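Local coordinates for protein putative nitroalkan dioxygenase (Thermotoga maritima MSB8, PDB 3BO9) that binds FMN and probably acts as a flavin-dependent oxidoreductase of the nitronate monooxygenase family, at residues G205-A210 against I296-P301; P28-G33 against A199-M204; R244-P249 against G285-G290; A237-P242 against Q264-L269. All coordinates share one frame; numbering follows the deposited sequence.

Interaction 1: G205-A210 against I296-P301. With PO4 (phosphate ion), chain C.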
loop_
_atom_site.group_PDB
_atom_site.type_symbol
_atom_site.label_atom_id
_atom_site.label_comp_id
_atom_site.label_asym_id
_atom_site.label_seq_id
_atom_site.Cartn_x
_atom_site.Cartn_y
_atom_site.Cartn_z
ATOM N N GLY A 205 1.142 -13.636 -6.291
ATOM C CA GLY A 205 0.062 -14.493 -6.765
ATOM C C GLY A 205 -0.302 -14.144 -8.195
ATOM O O GLY A 205 -0.125 -14.957 -9.114
ATOM N N THR A 206 -0.813 -12.928 -8.376
ATOM C CA THR A 206 -1.231 -12.444 -9.696
ATOM C C THR A 206 -0.124 -12.650 -10.753
ATOM O O THR A 206 -0.381 -13.208 -11.826
ATOM C CB THR A 206 -1.633 -10.946 -9.646
ATOM O OG1 THR A 206 -2.425 -10.692 -8.480
ATOM C CG2 THR A 206 -2.402 -10.560 -10.868
ATOM N N ARG A 207 1.098 -12.230 -10.430
ATOM C CA ARG A 207 2.220 -12.331 -11.365
ATOM C C ARG A 207 2.406 -13.748 -11.865
ATOM O O ARG A 207 2.674 -13.952 -13.045
ATOM C CB ARG A 207 3.493 -11.820 -10.694
ATOM C CG ARG A 207 4.762 -11.843 -11.512
ATOM C CD ARG A 207 4.740 -10.936 -12.722
ATOM N NE ARG A 207 4.177 -11.593 -13.901
ATOM C CZ ARG A 207 4.224 -11.093 -15.129
ATOM N NH1 ARG A 207 4.843 -9.954 -15.372
ATOM N NH2 ARG A 207 3.678 -11.756 -16.126
ATOM N N PHE A 208 2.254 -14.730 -10.977
ATOM C CA PHE A 208 2.432 -16.135 -11.363
ATOM C C PHE A 208 1.219 -16.747 -12.055
ATOM O O PHE A 208 1.372 -17.692 -12.833
ATOM C CB PHE A 208 2.855 -17.007 -10.179
ATOM C CG PHE A 208 4.290 -16.812 -9.752
ATOM C CD1 PHE A 208 5.316 -16.718 -10.690
ATOM C CD2 PHE A 208 4.624 -16.792 -8.407
ATOM C CE1 PHE A 208 6.631 -16.560 -10.295
ATOM C CE2 PHE A 208 5.945 -16.646 -8.010
ATOM C CZ PHE A 208 6.949 -16.530 -8.955
ATOM N N VAL A 209 0.024 -16.240 -11.778
ATOM C CA VAL A 209 -1.137 -16.673 -12.545
ATOM C C VAL A 209 -0.959 -16.198 -13.982
ATOM O O VAL A 209 -1.387 -16.856 -14.918
ATOM C CB VAL A 209 -2.446 -16.109 -12.004
ATOM C CG1 VAL A 209 -3.581 -16.406 -12.967
ATOM C CG2 VAL A 209 -2.738 -16.670 -10.605
ATOM N N ALA A 210 -0.296 -15.058 -14.143
ATOM C CA ALA A 210 0.012 -14.490 -15.453
ATOM C C ALA A 210 1.287 -15.105 -16.027
ATOM O O ALA A 210 2.178 -14.379 -16.505
ATOM C CB ALA A 210 0.164 -12.982 -15.348
ATOM N N ILE A 296 1.346 -5.645 -14.654
ATOM C CA ILE A 296 1.596 -6.828 -15.482
ATOM C C ILE A 296 1.007 -6.622 -16.876
ATOM O O ILE A 296 -0.193 -6.384 -17.026
ATOM C CB ILE A 296 0.950 -8.067 -14.863
ATOM C CG1 ILE A 296 1.539 -8.330 -13.469
ATOM C CG2 ILE A 296 1.144 -9.266 -15.761
ATOM C CD1 ILE A 296 0.760 -9.339 -12.639
ATOM N N ASP A 297 1.862 -6.712 -17.892
ATOM C CA ASP A 297 1.468 -6.426 -19.288
ATOM C C ASP A 297 1.665 -7.564 -20.265
ATOM O O ASP A 297 1.347 -7.426 -21.441
ATOM C CB ASP A 297 2.254 -5.241 -19.819
ATOM C CG ASP A 297 2.024 -3.988 -19.020
ATOM O OD1 ASP A 297 0.927 -3.817 -18.433
ATOM O OD2 ASP A 297 2.956 -3.168 -18.980
ATOM N N GLU A 298 2.184 -8.683 -19.788
ATOM C CA GLU A 298 2.422 -9.824 -20.638
ATOM C C GLU A 298 2.395 -11.087 -19.824
ATOM O O GLU A 298 2.345 -11.038 -18.610
ATOM C CB GLU A 298 3.784 -9.701 -21.321
ATOM C CG GLU A 298 4.987 -9.808 -20.378
ATOM C CD GLU A 298 5.210 -8.554 -19.555
ATOM O OE1 GLU A 298 5.261 -7.460 -20.172
ATOM O OE2 GLU A 298 5.350 -8.661 -18.306
ATOM N N ILE A 299 2.431 -12.216 -20.511
ATOM C CA ILE A 299 2.526 -13.524 -19.870
ATOM C C ILE A 299 3.880 -14.104 -20.252
ATOM O O ILE A 299 4.191 -14.186 -21.429
ATOM C CB ILE A 299 1.420 -14.464 -20.364
ATOM C CG1 ILE A 299 0.055 -13.835 -20.148
ATOM C CG2 ILE A 299 1.473 -15.794 -19.656
ATOM C CD1 ILE A 299 -1.026 -14.675 -20.748
ATOM N N LYS A 300 4.687 -14.460 -19.260
ATOM C CA LYS A 300 6.025 -14.990 -19.490
ATOM C C LYS A 300 6.134 -16.302 -18.751
ATOM O O LYS A 300 5.335 -16.561 -17.846
ATOM C CB LYS A 300 7.122 -14.069 -18.905
ATOM C CG LYS A 300 6.962 -12.563 -19.105
ATOM C CD LYS A 300 8.151 -11.740 -18.522
ATOM C CE LYS A 300 9.403 -11.818 -19.426
ATOM N NZ LYS A 300 9.198 -11.369 -20.853
ATOM N N PRO A 301 7.158 -17.108 -19.075
ATOM C CA PRO A 301 7.420 -18.297 -18.281
ATOM C C PRO A 301 7.929 -17.945 -16.875
ATOM O O PRO A 301 8.642 -16.957 -16.699
ATOM C CB PRO A 301 8.514 -19.018 -19.067
ATOM C CG PRO A 301 8.559 -18.365 -20.397
ATOM C CD PRO A 301 8.122 -16.976 -20.175
HETATM P P PO4 C . -0.782 -10.314 -5.428
HETATM O O1 PO4 C . -1.940 -11.001 -6.058
HETATM O O2 PO4 C . 0.457 -11.017 -5.892
HETATM O O3 PO4 C . -0.799 -8.847 -5.779
HETATM O O4 PO4 C . -0.834 -10.463 -3.939
#
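Thr206, first residue of the short helix 206-209, sets methyl CG2 against Ile296 CD1 at 3.8 Å while its other branch, OG1, hydrogen-bonds O1 of a phosphate ion and is also bonded to Gly290 N. The ion also takes the backbone N-H groups at this helix start: Gly205 N donates to phosphate O2 (2.7 Å) and Thr206 N to phosphate O1 (3.2 Å). Next comes Arg207, whose CG stands anti to the backbone N (chi1 -180°); bends at the two following bonds then carry the guanidinium round toward the loop 296-301. Ile296 CG2 lies over one face of that group, 3.6 Å from Arg207 NH2. Arg207 NH1 forms a salt bridge to Glu298 OE2 through a nearly straight hydrogen bond of 3.2 Å, in the guanidinium plane, and Arg207 NH2 divides its hydrogens between Glu298 O (2.9 Å) and Ala210 O (3.0 Å). Arginine suits this place because a single flat group can tie two carbonyls and a carboxylate together. Ala210, just past the helix, is small enough for its CB to rest on Ile296 CG2, and its carbonyl O also receives a CA-H...O contact from Ile299. Gly205 and Thr206 bind FMN, and the phosphate probably marks the place of the flavin's phosphate group, with the amino-terminal end of the helix likely to favour a bound anion.

Interaction 2: P28-G33 against A199-M204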
loop_
_atom_site.group_PDB
_atom_site.type_symbol
_atom_site.label_atom_id
_atom_site.label_comp_id
_atom_site.label_asym_id
_atom_site.label_seq_id
_atom_site.Cartn_x
_atom_site.Cartn_y
_atom_site.Cartn_z
ATOM N N PRO A 28 14.504 -15.935 -3.016
ATOM C CA PRO A 28 13.575 -15.514 -1.975
ATOM C C PRO A 28 12.244 -15.092 -2.563
ATOM O O PRO A 28 11.760 -14.001 -2.297
ATOM C CB PRO A 28 14.292 -14.331 -1.340
ATOM C CG PRO A 28 15.066 -13.735 -2.479
ATOM C CD PRO A 28 15.440 -14.857 -3.384
ATOM N N ILE A 29 11.665 -15.977 -3.360
ATOM C CA ILE A 29 10.422 -15.709 -4.029
ATOM C C ILE A 29 9.493 -16.881 -3.749
ATOM O O ILE A 29 9.831 -18.029 -4.046
ATOM C CB ILE A 29 10.640 -15.542 -5.537
ATOM C CG1 ILE A 29 11.588 -14.370 -5.798
ATOM C CG2 ILE A 29 9.319 -15.289 -6.250
ATOM C CD1 ILE A 29 12.035 -14.250 -7.228
ATOM N N LEU A 30 8.343 -16.584 -3.142
ATOM C CA LEU A 30 7.311 -17.576 -2.882
ATOM C C LEU A 30 6.104 -17.312 -3.750
ATOM O O LEU A 30 5.813 -16.188 -4.104
ATOM C CB LEU A 30 6.846 -17.529 -1.428
ATOM C CG LEU A 30 7.787 -17.998 -0.326
ATOM C CD1 LEU A 30 9.050 -17.130 -0.265
ATOM C CD2 LEU A 30 7.036 -17.981 1.000
HETATM N N MSE A 31 5.389 -18.376 -4.064
HETATM C CA MSE A 31 4.118 -18.302 -4.762
HETATM C C MSE A 31 3.013 -18.249 -3.697
HETATM O O MSE A 31 3.085 -18.910 -2.652
HETATM C CB MSE A 31 3.978 -19.522 -5.665
HETATM C CG MSE A 31 2.586 -19.841 -6.118
HETATM SE SE MSE A 31 2.653 -21.408 -7.250
HETATM C CE MSE A 31 0.773 -21.741 -7.310
ATOM N N GLY A 32 2.004 -17.430 -3.936
ATOM C CA GLY A 32 0.914 -17.310 -2.995
ATOM C C GLY A 32 0.011 -18.526 -3.019
ATOM O O GLY A 32 -0.130 -19.188 -4.050
ATOM N N GLY A 33 -0.587 -18.820 -1.869
ATOM C CA GLY A 33 -1.539 -19.903 -1.755
ATOM C C GLY A 33 -2.833 -19.457 -2.400
ATOM O O GLY A 33 -3.422 -18.468 -1.994
ATOM N N ALA A 199 11.321 -6.628 4.729
ATOM C CA ALA A 199 11.059 -7.992 4.284
ATOM C C ALA A 199 12.356 -8.634 3.832
ATOM O O ALA A 199 13.325 -7.939 3.532
ATOM C CB ALA A 199 10.047 -7.988 3.151
ATOM N N GLU A 200 12.380 -9.964 3.827
ATOM C CA GLU A 200 13.554 -10.740 3.403
ATOM C C GLU A 200 13.227 -11.759 2.303
ATOM O O GLU A 200 14.068 -12.593 1.920
ATOM C CB GLU A 200 14.155 -11.425 4.617
ATOM C CG GLU A 200 14.882 -10.447 5.529
ATOM C CD GLU A 200 15.081 -10.990 6.925
ATOM O OE1 GLU A 200 16.125 -11.621 7.155
ATOM O OE2 GLU A 200 14.178 -10.809 7.771
ATOM N N ALA A 201 11.995 -11.675 1.811
ATOM C CA ALA A 201 11.535 -12.457 0.679
ATOM C C ALA A 201 10.222 -11.830 0.238
ATOM O O ALA A 201 9.628 -11.039 0.979
ATOM C CB ALA A 201 11.354 -13.933 1.041
ATOM N N VAL A 202 9.787 -12.158 -0.970
ATOM C CA VAL A 202 8.499 -11.710 -1.450
ATOM C C VAL A 202 7.622 -12.881 -1.876
ATOM O O VAL A 202 8.097 -13.978 -2.148
ATOM C CB VAL A 202 8.644 -10.745 -2.629
ATOM C CG1 VAL A 202 9.311 -9.457 -2.163
ATOM C CG2 VAL A 202 9.401 -11.408 -3.794
ATOM N N GLN A 203 6.327 -12.632 -1.904
ATOM C CA GLN A 203 5.348 -13.599 -2.367
ATOM C C GLN A 203 4.494 -12.913 -3.409
ATOM O O GLN A 203 4.058 -11.777 -3.219
ATOM C CB GLN A 203 4.464 -14.076 -1.216
ATOM C CG GLN A 203 3.244 -14.869 -1.650
ATOM C CD GLN A 203 2.412 -15.395 -0.487
ATOM O OE1 GLN A 203 2.669 -16.489 0.050
ATOM N NE2 GLN A 203 1.373 -14.647 -0.133
HETATM N N MSE A 204 4.249 -13.612 -4.510
HETATM C CA MSE A 204 3.394 -13.098 -5.570
HETATM C C MSE A 204 2.335 -14.126 -5.948
HETATM O O MSE A 204 2.596 -15.333 -5.930
HETATM C CB MSE A 204 4.240 -12.785 -6.780
HETATM C CG MSE A 204 5.465 -12.016 -6.425
HETATM SE SE MSE A 204 6.419 -11.546 -7.987
HETATM C CE MSE A 204 7.230 -13.294 -8.372
HETATM O O HOH W 1 1.082 -19.182 0.895
#
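Strands 29-31 and 201-204 run parallel, their short axes 4.6 Å apart and inclined by 27°, laced by four backbone bonds: Val202 N to Pro28 O, Leu30 N to Val202 O at 2.8 Å, Met204 N to Leu30 O, and Gly32 N to Met204 O. On the face that carries Ile29, Val202, Met31 and Met204, Ile29 CG1 lies beside Val202 CG2 at 4.2 Å, the two branched side chains pointing the same way. Met204, a selenomethionine, bends at its last torsion (chi3 -76°) and lays CE on Ile29 CG2, 3.6 Å away; its flexible chain suits it to crossing from one strand to the next. These are the first and last of the eight parallel strands in chain order, and their pairing closes the TIM barrel. Leu30 and Gln203 occupy the other face, where Gln203 reaches Ile149 and Glu151 of strand 148-151. Pro28 CB packs on Ala201 CB at 3.8 Å, and Leu30 CD1 approaches the same methyl. Gln203, an FMN-binding residue, keeps CG anti to its N (chi1 168°) and stays extended, which lays the amide carbon CD over Gly32 CA at 3.5 Å. Its OE1 accepts a hydrogen from a water at 3.2 Å, which in turn takes a weak bond from Gly33 N. With an alanine here, that water would probably lose its acceptor and Gly32 the amide packed against it. Gly33, also FMN-binding, lies in the loop that follows strand 29-31.

Interaction 3: R244-P249 against G285-G290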
loop_
_atom_site.group_PDB
_atom_site.type_symbol
_atom_site.label_atom_id
_atom_site.label_comp_id
_atom_site.label_asym_id
_atom_site.label_seq_id
_atom_site.Cartn_x
_atom_site.Cartn_y
_atom_site.Cartn_z
ATOM N N ARG A 244 -10.537 -9.139 -2.838
ATOM C CA ARG A 244 -10.256 -8.222 -3.933
ATOM C C ARG A 244 -10.393 -8.962 -5.255
ATOM O O ARG A 244 -9.684 -9.936 -5.501
ATOM C CB ARG A 244 -8.857 -7.640 -3.789
ATOM C CG ARG A 244 -8.481 -6.647 -4.895
ATOM C CD ARG A 244 -7.157 -5.971 -4.595
ATOM N NE ARG A 244 -7.290 -5.186 -3.373
ATOM C CZ ARG A 244 -7.801 -3.963 -3.336
ATOM N NH1 ARG A 244 -8.207 -3.375 -4.447
ATOM N NH2 ARG A 244 -7.923 -3.333 -2.187
ATOM N N VAL A 245 -11.293 -8.492 -6.108
ATOM C CA VAL A 245 -11.557 -9.160 -7.384
ATOM C C VAL A 245 -11.480 -8.201 -8.569
ATOM O O VAL A 245 -11.467 -6.982 -8.400
ATOM C CB VAL A 245 -12.970 -9.781 -7.416
ATOM C CG1 VAL A 245 -13.117 -10.785 -6.321
ATOM C CG2 VAL A 245 -14.020 -8.680 -7.312
ATOM N N LEU A 246 -11.440 -8.776 -9.767
ATOM C CA LEU A 246 -11.464 -7.998 -10.998
ATOM C C LEU A 246 -12.777 -7.239 -11.060
ATOM O O LEU A 246 -13.839 -7.793 -10.758
ATOM C CB LEU A 246 -11.346 -8.924 -12.214
ATOM C CG LEU A 246 -11.243 -8.282 -13.597
ATOM C CD1 LEU A 246 -9.861 -7.660 -13.741
ATOM C CD2 LEU A 246 -11.509 -9.310 -14.687
ATOM N N ARG A 247 -12.701 -5.972 -11.448
ATOM C CA ARG A 247 -13.879 -5.114 -11.504
ATOM C C ARG A 247 -14.735 -5.419 -12.735
ATOM O O ARG A 247 -14.550 -4.819 -13.799
ATOM C CB ARG A 247 -13.483 -3.622 -11.469
ATOM C CG ARG A 247 -14.692 -2.697 -11.562
ATOM C CD ARG A 247 -14.433 -1.257 -11.117
ATOM N NE ARG A 247 -13.296 -0.631 -11.782
ATOM C CZ ARG A 247 -13.246 -0.288 -13.072
ATOM N NH1 ARG A 247 -14.265 -0.532 -13.899
ATOM N NH2 ARG A 247 -12.143 0.293 -13.548
ATOM N N THR A 248 -15.665 -6.360 -12.579
ATOM C CA THR A 248 -16.582 -6.729 -13.645
ATOM C C THR A 248 -17.969 -6.231 -13.283
ATOM O O THR A 248 -18.215 -5.873 -12.141
ATOM C CB THR A 248 -16.604 -8.249 -13.835
ATOM O OG1 THR A 248 -17.234 -8.868 -12.711
ATOM C CG2 THR A 248 -15.182 -8.792 -13.975
ATOM N N PRO A 249 -18.874 -6.134 -14.266
ATOM C CA PRO A 249 -20.273 -5.816 -13.933
ATOM C C PRO A 249 -20.895 -6.770 -12.903
ATOM O O PRO A 249 -21.748 -6.352 -12.129
ATOM C CB PRO A 249 -20.976 -5.905 -15.284
ATOM C CG PRO A 249 -19.906 -5.542 -16.272
ATOM C CD PRO A 249 -18.664 -6.204 -15.726
ATOM N N GLY A 285 -18.357 -15.195 -12.422
ATOM C CA GLY A 285 -17.188 -15.632 -11.657
ATOM C C GLY A 285 -16.547 -14.542 -10.818
ATOM O O GLY A 285 -16.754 -13.368 -11.076
ATOM N N SER A 286 -15.777 -14.950 -9.808
ATOM C CA SER A 286 -14.998 -14.042 -8.971
ATOM C C SER A 286 -13.533 -14.209 -9.364
ATOM O O SER A 286 -12.922 -15.240 -9.066
ATOM C CB SER A 286 -15.130 -14.378 -7.477
ATOM O OG SER A 286 -16.439 -14.218 -6.987
ATOM N N PHE A 287 -12.970 -13.208 -10.027
ATOM C CA PHE A 287 -11.575 -13.263 -10.447
ATOM C C PHE A 287 -10.707 -12.573 -9.397
ATOM O O PHE A 287 -10.546 -11.343 -9.443
ATOM C CB PHE A 287 -11.405 -12.586 -11.821
ATOM C CG PHE A 287 -12.156 -13.270 -12.932
ATOM C CD1 PHE A 287 -13.521 -13.074 -13.086
ATOM C CD2 PHE A 287 -11.500 -14.121 -13.813
ATOM C CE1 PHE A 287 -14.226 -13.725 -14.101
ATOM C CE2 PHE A 287 -12.197 -14.776 -14.831
ATOM C CZ PHE A 287 -13.561 -14.576 -14.977
HETATM N N MSE A 288 -10.178 -13.358 -8.444
HETATM C CA MSE A 288 -9.220 -12.844 -7.453
HETATM C C MSE A 288 -8.064 -12.206 -8.231
HETATM O O MSE A 288 -7.448 -12.851 -9.071
HETATM C CB MSE A 288 -8.619 -13.948 -6.580
HETATM C CG MSE A 288 -9.545 -14.941 -5.926
HETATM SE SE MSE A 288 -10.883 -14.181 -4.772
HETATM C CE MSE A 288 -10.619 -15.462 -3.251
ATOM N N VAL A 289 -7.780 -10.942 -7.983
ATOM C CA VAL A 289 -6.729 -10.269 -8.708
ATOM C C VAL A 289 -6.249 -9.162 -7.847
ATOM O O VAL A 289 -7.039 -8.352 -7.392
ATOM C CB VAL A 289 -7.230 -9.609 -10.025
ATOM C CG1 VAL A 289 -6.114 -8.780 -10.665
ATOM C CG2 VAL A 289 -7.710 -10.655 -11.012
ATOM N N GLY A 290 -4.951 -9.108 -7.628
ATOM C CA GLY A 290 -4.382 -7.991 -6.899
ATOM C C GLY A 290 -4.286 -6.752 -7.777
ATOM O O GLY A 290 -4.454 -6.829 -8.992
#
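Leu246 lays its CB on Phe287 CB, 3.7 Å away, and also approaches Val289 CG2 (4.2 Å), so that it rests on two neighbouring apolar side chains of the loop 285-290. The isobutyl group continues from there with CG anti to the backbone N (chi1 -175°), and CD2 approaches the Phe287 ring obliquely. The same residue's backbone joins in, Leu246 N donating to Phe287 O at 2.7 Å. A second backbone bond, longer at 3.3 Å, runs from Val289 N to Arg244 O. Together the two make a single bridge that pairs Val245 with Met288, although the touching pieces of chain lie 107° apart in direction and soon diverge. Strand 243-246 is the central strand of a small antiparallel sheet in which 232-235 and 243-246, from the chain after the last strand of the TIM barrel, are joined by 157-158, which follows barrel strand 148-151; Val245 bonds Val233 of one flank, and the loop uses the carbonyl and N-H of the residues before and after it. Val245 CG1 comes to 4.4 Å from the selenium SE of Met288, a loose apolar contact, and Val245 CA lies close to Phe287 O. Arg244 suits its place through its long aliphatic stem: CG passes Val289 O and CD reaches Gly290 CA at 4.1 Å, while the guanidinium goes on to Met153 O and Thr232 OG1. Phe287 turns its ring to an edge-to-face contact with Tyr220 of helix 218-226, whose hydroxyl bonds Met288 O.

Interaction 4: A237-P242 against Q264-L269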
loop_
_atom_site.group_PDB
_atom_site.type_symbol
_atom_site.label_atom_id
_atom_site.label_comp_id
_atom_site.label_asym_id
_atom_site.label_seq_id
_atom_site.Cartn_x
_atom_site.Cartn_y
_atom_site.Cartn_z
ATOM N N ALA A 237 -17.164 -7.326 1.821
ATOM C CA ALA A 237 -16.766 -6.595 3.033
ATOM C C ALA A 237 -17.849 -6.773 4.104
ATOM O O ALA A 237 -17.566 -7.177 5.240
ATOM C CB ALA A 237 -16.536 -5.118 2.735
ATOM N N LYS A 238 -19.094 -6.510 3.704
ATOM C CA LYS A 238 -20.260 -6.617 4.583
ATOM C C LYS A 238 -20.626 -8.056 4.975
ATOM O O LYS A 238 -21.389 -8.253 5.918
ATOM C CB LYS A 238 -21.466 -5.943 3.914
ATOM C CG LYS A 238 -21.306 -4.438 3.697
ATOM C CD LYS A 238 -22.132 -3.581 4.674
ATOM C CE LYS A 238 -21.842 -3.811 6.160
ATOM N NZ LYS A 238 -22.742 -2.961 7.027
ATOM N N LEU A 239 -20.089 -9.046 4.266
ATOM C CA LEU A 239 -20.358 -10.451 4.562
ATOM C C LEU A 239 -19.301 -11.030 5.513
ATOM O O LEU A 239 -19.314 -12.228 5.808
ATOM C CB LEU A 239 -20.390 -11.264 3.254
ATOM C CG LEU A 239 -21.226 -10.701 2.093
ATOM C CD1 LEU A 239 -21.124 -11.581 0.837
ATOM C CD2 LEU A 239 -22.677 -10.497 2.513
ATOM N N GLY A 240 -18.374 -10.192 5.976
ATOM C CA GLY A 240 -17.303 -10.645 6.863
ATOM C C GLY A 240 -16.113 -11.333 6.195
ATOM O O GLY A 240 -15.186 -11.742 6.888
ATOM N N HIS A 241 -16.123 -11.478 4.867
ATOM C CA HIS A 241 -14.987 -12.065 4.140
ATOM C C HIS A 241 -14.638 -11.251 2.881
ATOM O O HIS A 241 -14.872 -11.694 1.745
ATOM C CB HIS A 241 -15.221 -13.552 3.829
ATOM C CG HIS A 241 -16.477 -13.842 3.060
ATOM N ND1 HIS A 241 -16.476 -14.114 1.706
ATOM C CD2 HIS A 241 -17.769 -13.934 3.460
ATOM C CE1 HIS A 241 -17.713 -14.349 1.305
ATOM N NE2 HIS A 241 -18.517 -14.247 2.349
ATOM N N PRO A 242 -14.071 -10.041 3.087
ATOM C CA PRO A 242 -13.690 -9.151 1.995
ATOM C C PRO A 242 -12.629 -9.770 1.109
ATOM O O PRO A 242 -11.669 -10.363 1.611
ATOM C CB PRO A 242 -13.135 -7.916 2.712
ATOM C CG PRO A 242 -12.785 -8.363 4.046
ATOM C CD PRO A 242 -13.759 -9.432 4.392
ATOM N N GLN A 264 -28.782 -12.967 -0.656
ATOM C CA GLN A 264 -28.746 -13.102 -2.099
ATOM C C GLN A 264 -27.305 -12.996 -2.610
ATOM O O GLN A 264 -26.911 -13.739 -3.505
ATOM C CB GLN A 264 -29.635 -12.021 -2.733
ATOM C CG GLN A 264 -29.727 -12.039 -4.257
ATOM C CD GLN A 264 -30.416 -13.271 -4.813
ATOM O OE1 GLN A 264 -30.063 -13.758 -5.892
ATOM N NE2 GLN A 264 -31.404 -13.783 -4.083
ATOM N N ALA A 265 -26.525 -12.085 -2.029
ATOM C CA ALA A 265 -25.113 -11.908 -2.393
ATOM C C ALA A 265 -24.256 -13.125 -2.037
ATOM O O ALA A 265 -23.428 -13.561 -2.834
ATOM C CB ALA A 265 -24.550 -10.675 -1.725
ATOM N N GLU A 266 -24.455 -13.656 -0.835
ATOM C CA GLU A 266 -23.763 -14.858 -0.392
ATOM C C GLU A 266 -24.041 -16.021 -1.349
ATOM O O GLU A 266 -23.163 -16.842 -1.611
ATOM C CB GLU A 266 -24.206 -15.221 1.029
ATOM C CG GLU A 266 -23.304 -16.226 1.724
ATOM C CD GLU A 266 -21.913 -15.666 1.986
ATOM O OE1 GLU A 266 -21.828 -14.518 2.472
ATOM O OE2 GLU A 266 -20.903 -16.359 1.712
ATOM N N GLU A 267 -25.263 -16.062 -1.873
ATOM C CA GLU A 267 -25.714 -17.086 -2.796
ATOM C C GLU A 267 -24.948 -17.098 -4.115
ATOM O O GLU A 267 -24.429 -18.132 -4.535
ATOM C CB GLU A 267 -27.200 -16.853 -3.091
ATOM C CG GLU A 267 -27.842 -17.892 -3.975
ATOM C CD GLU A 267 -27.797 -19.278 -3.371
ATOM O OE1 GLU A 267 -27.600 -19.396 -2.146
ATOM O OE2 GLU A 267 -27.973 -20.251 -4.125
HETATM N N MSE A 268 -24.898 -15.951 -4.775
HETATM C CA MSE A 268 -24.249 -15.834 -6.087
HETATM C C MSE A 268 -22.720 -15.884 -6.049
HETATM O O MSE A 268 -22.079 -16.081 -7.082
HETATM C CB MSE A 268 -24.749 -14.584 -6.836
HETATM C CG MSE A 268 -24.787 -13.279 -6.027
HETATM SE SE MSE A 268 -26.068 -11.902 -6.704
HETATM C CE MSE A 268 -27.626 -13.116 -7.433
ATOM N N LEU A 269 -22.145 -15.707 -4.864
ATOM C CA LEU A 269 -20.718 -15.923 -4.668
ATOM C C LEU A 269 -20.381 -17.421 -4.580
ATOM O O LEU A 269 -19.233 -17.790 -4.772
ATOM C CB LEU A 269 -20.222 -15.197 -3.409
ATOM C CG LEU A 269 -20.036 -13.673 -3.467
ATOM C CD1 LEU A 269 -19.711 -13.121 -2.090
ATOM C CD2 LEU A 269 -18.954 -13.297 -4.448
#
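This is a modest surface contact in which the turn joining two antiparallel strands, 232-235 and 243-246, meets one side of helix 262-269. Leu239, in a type I turn running from Ala237 to Gly240, points at the helix and meets Leu269 tip to tip, CD1 to CD1 at 3.6 Å. The same CD1 lies 4.4 Å from Ala265 CB; Ala265 and Leu269, one helical turn apart, offer a common apolar strip, the alanine short enough to let the leucine approach. Glu266 passes alongside Leu239 in the opposite sense. With CG anti to the backbone N (chi1 -165°) and a bend at the next bond, its carboxylate comes round to His241. There His241 NE2 gives two weak hydrogen bonds, to Glu266 OE1 at 3.3 Å and Glu266 OE2 at 3.2 Å; OE1 sits at the ring edge in plane, and the ring and carboxylate planes are 56° apart. The negative group would be expected to favour a protonated imidazole. An alanine in place of Glu266 is likely to leave His241 NE2 without its acidic partner and Leu239 without the chain alongside it. Gly240, at a positive phi of 80°, lets the chain swing from Leu239 round to His241. The arrangement is a beta-hairpin connection resting on a neighbouring helix, with the His241 side chain about 12 Å from those of the FMN-binding residues Glu151 and Ala35.

The contacts touch in the order 2, 1, 3, 4, from the barrel strands through the FMN site to the surface. Phe208 joins interaction 1 to interaction 2, its CZ lying 3.8 Å from Ile29 CG2, and helix 206-209 directly follows strand 201-204. Thr206 OG1, at the phosphate, lies 3.1 Å from Gly290 N, a probable hydrogen bond tying interaction 1 to interaction 3. Interaction 3 touches interaction 4 through Ser286 OG, 3.7 Å from Leu269 CD2. FMN-binding residues occur in interactions 1 and 2, whose centres are 15 Å apart, whereas the centre of interaction 4 lies 28 Å from that of interaction 1. Interactions 3 and 4 both lie within the chain loop closed by interaction 1.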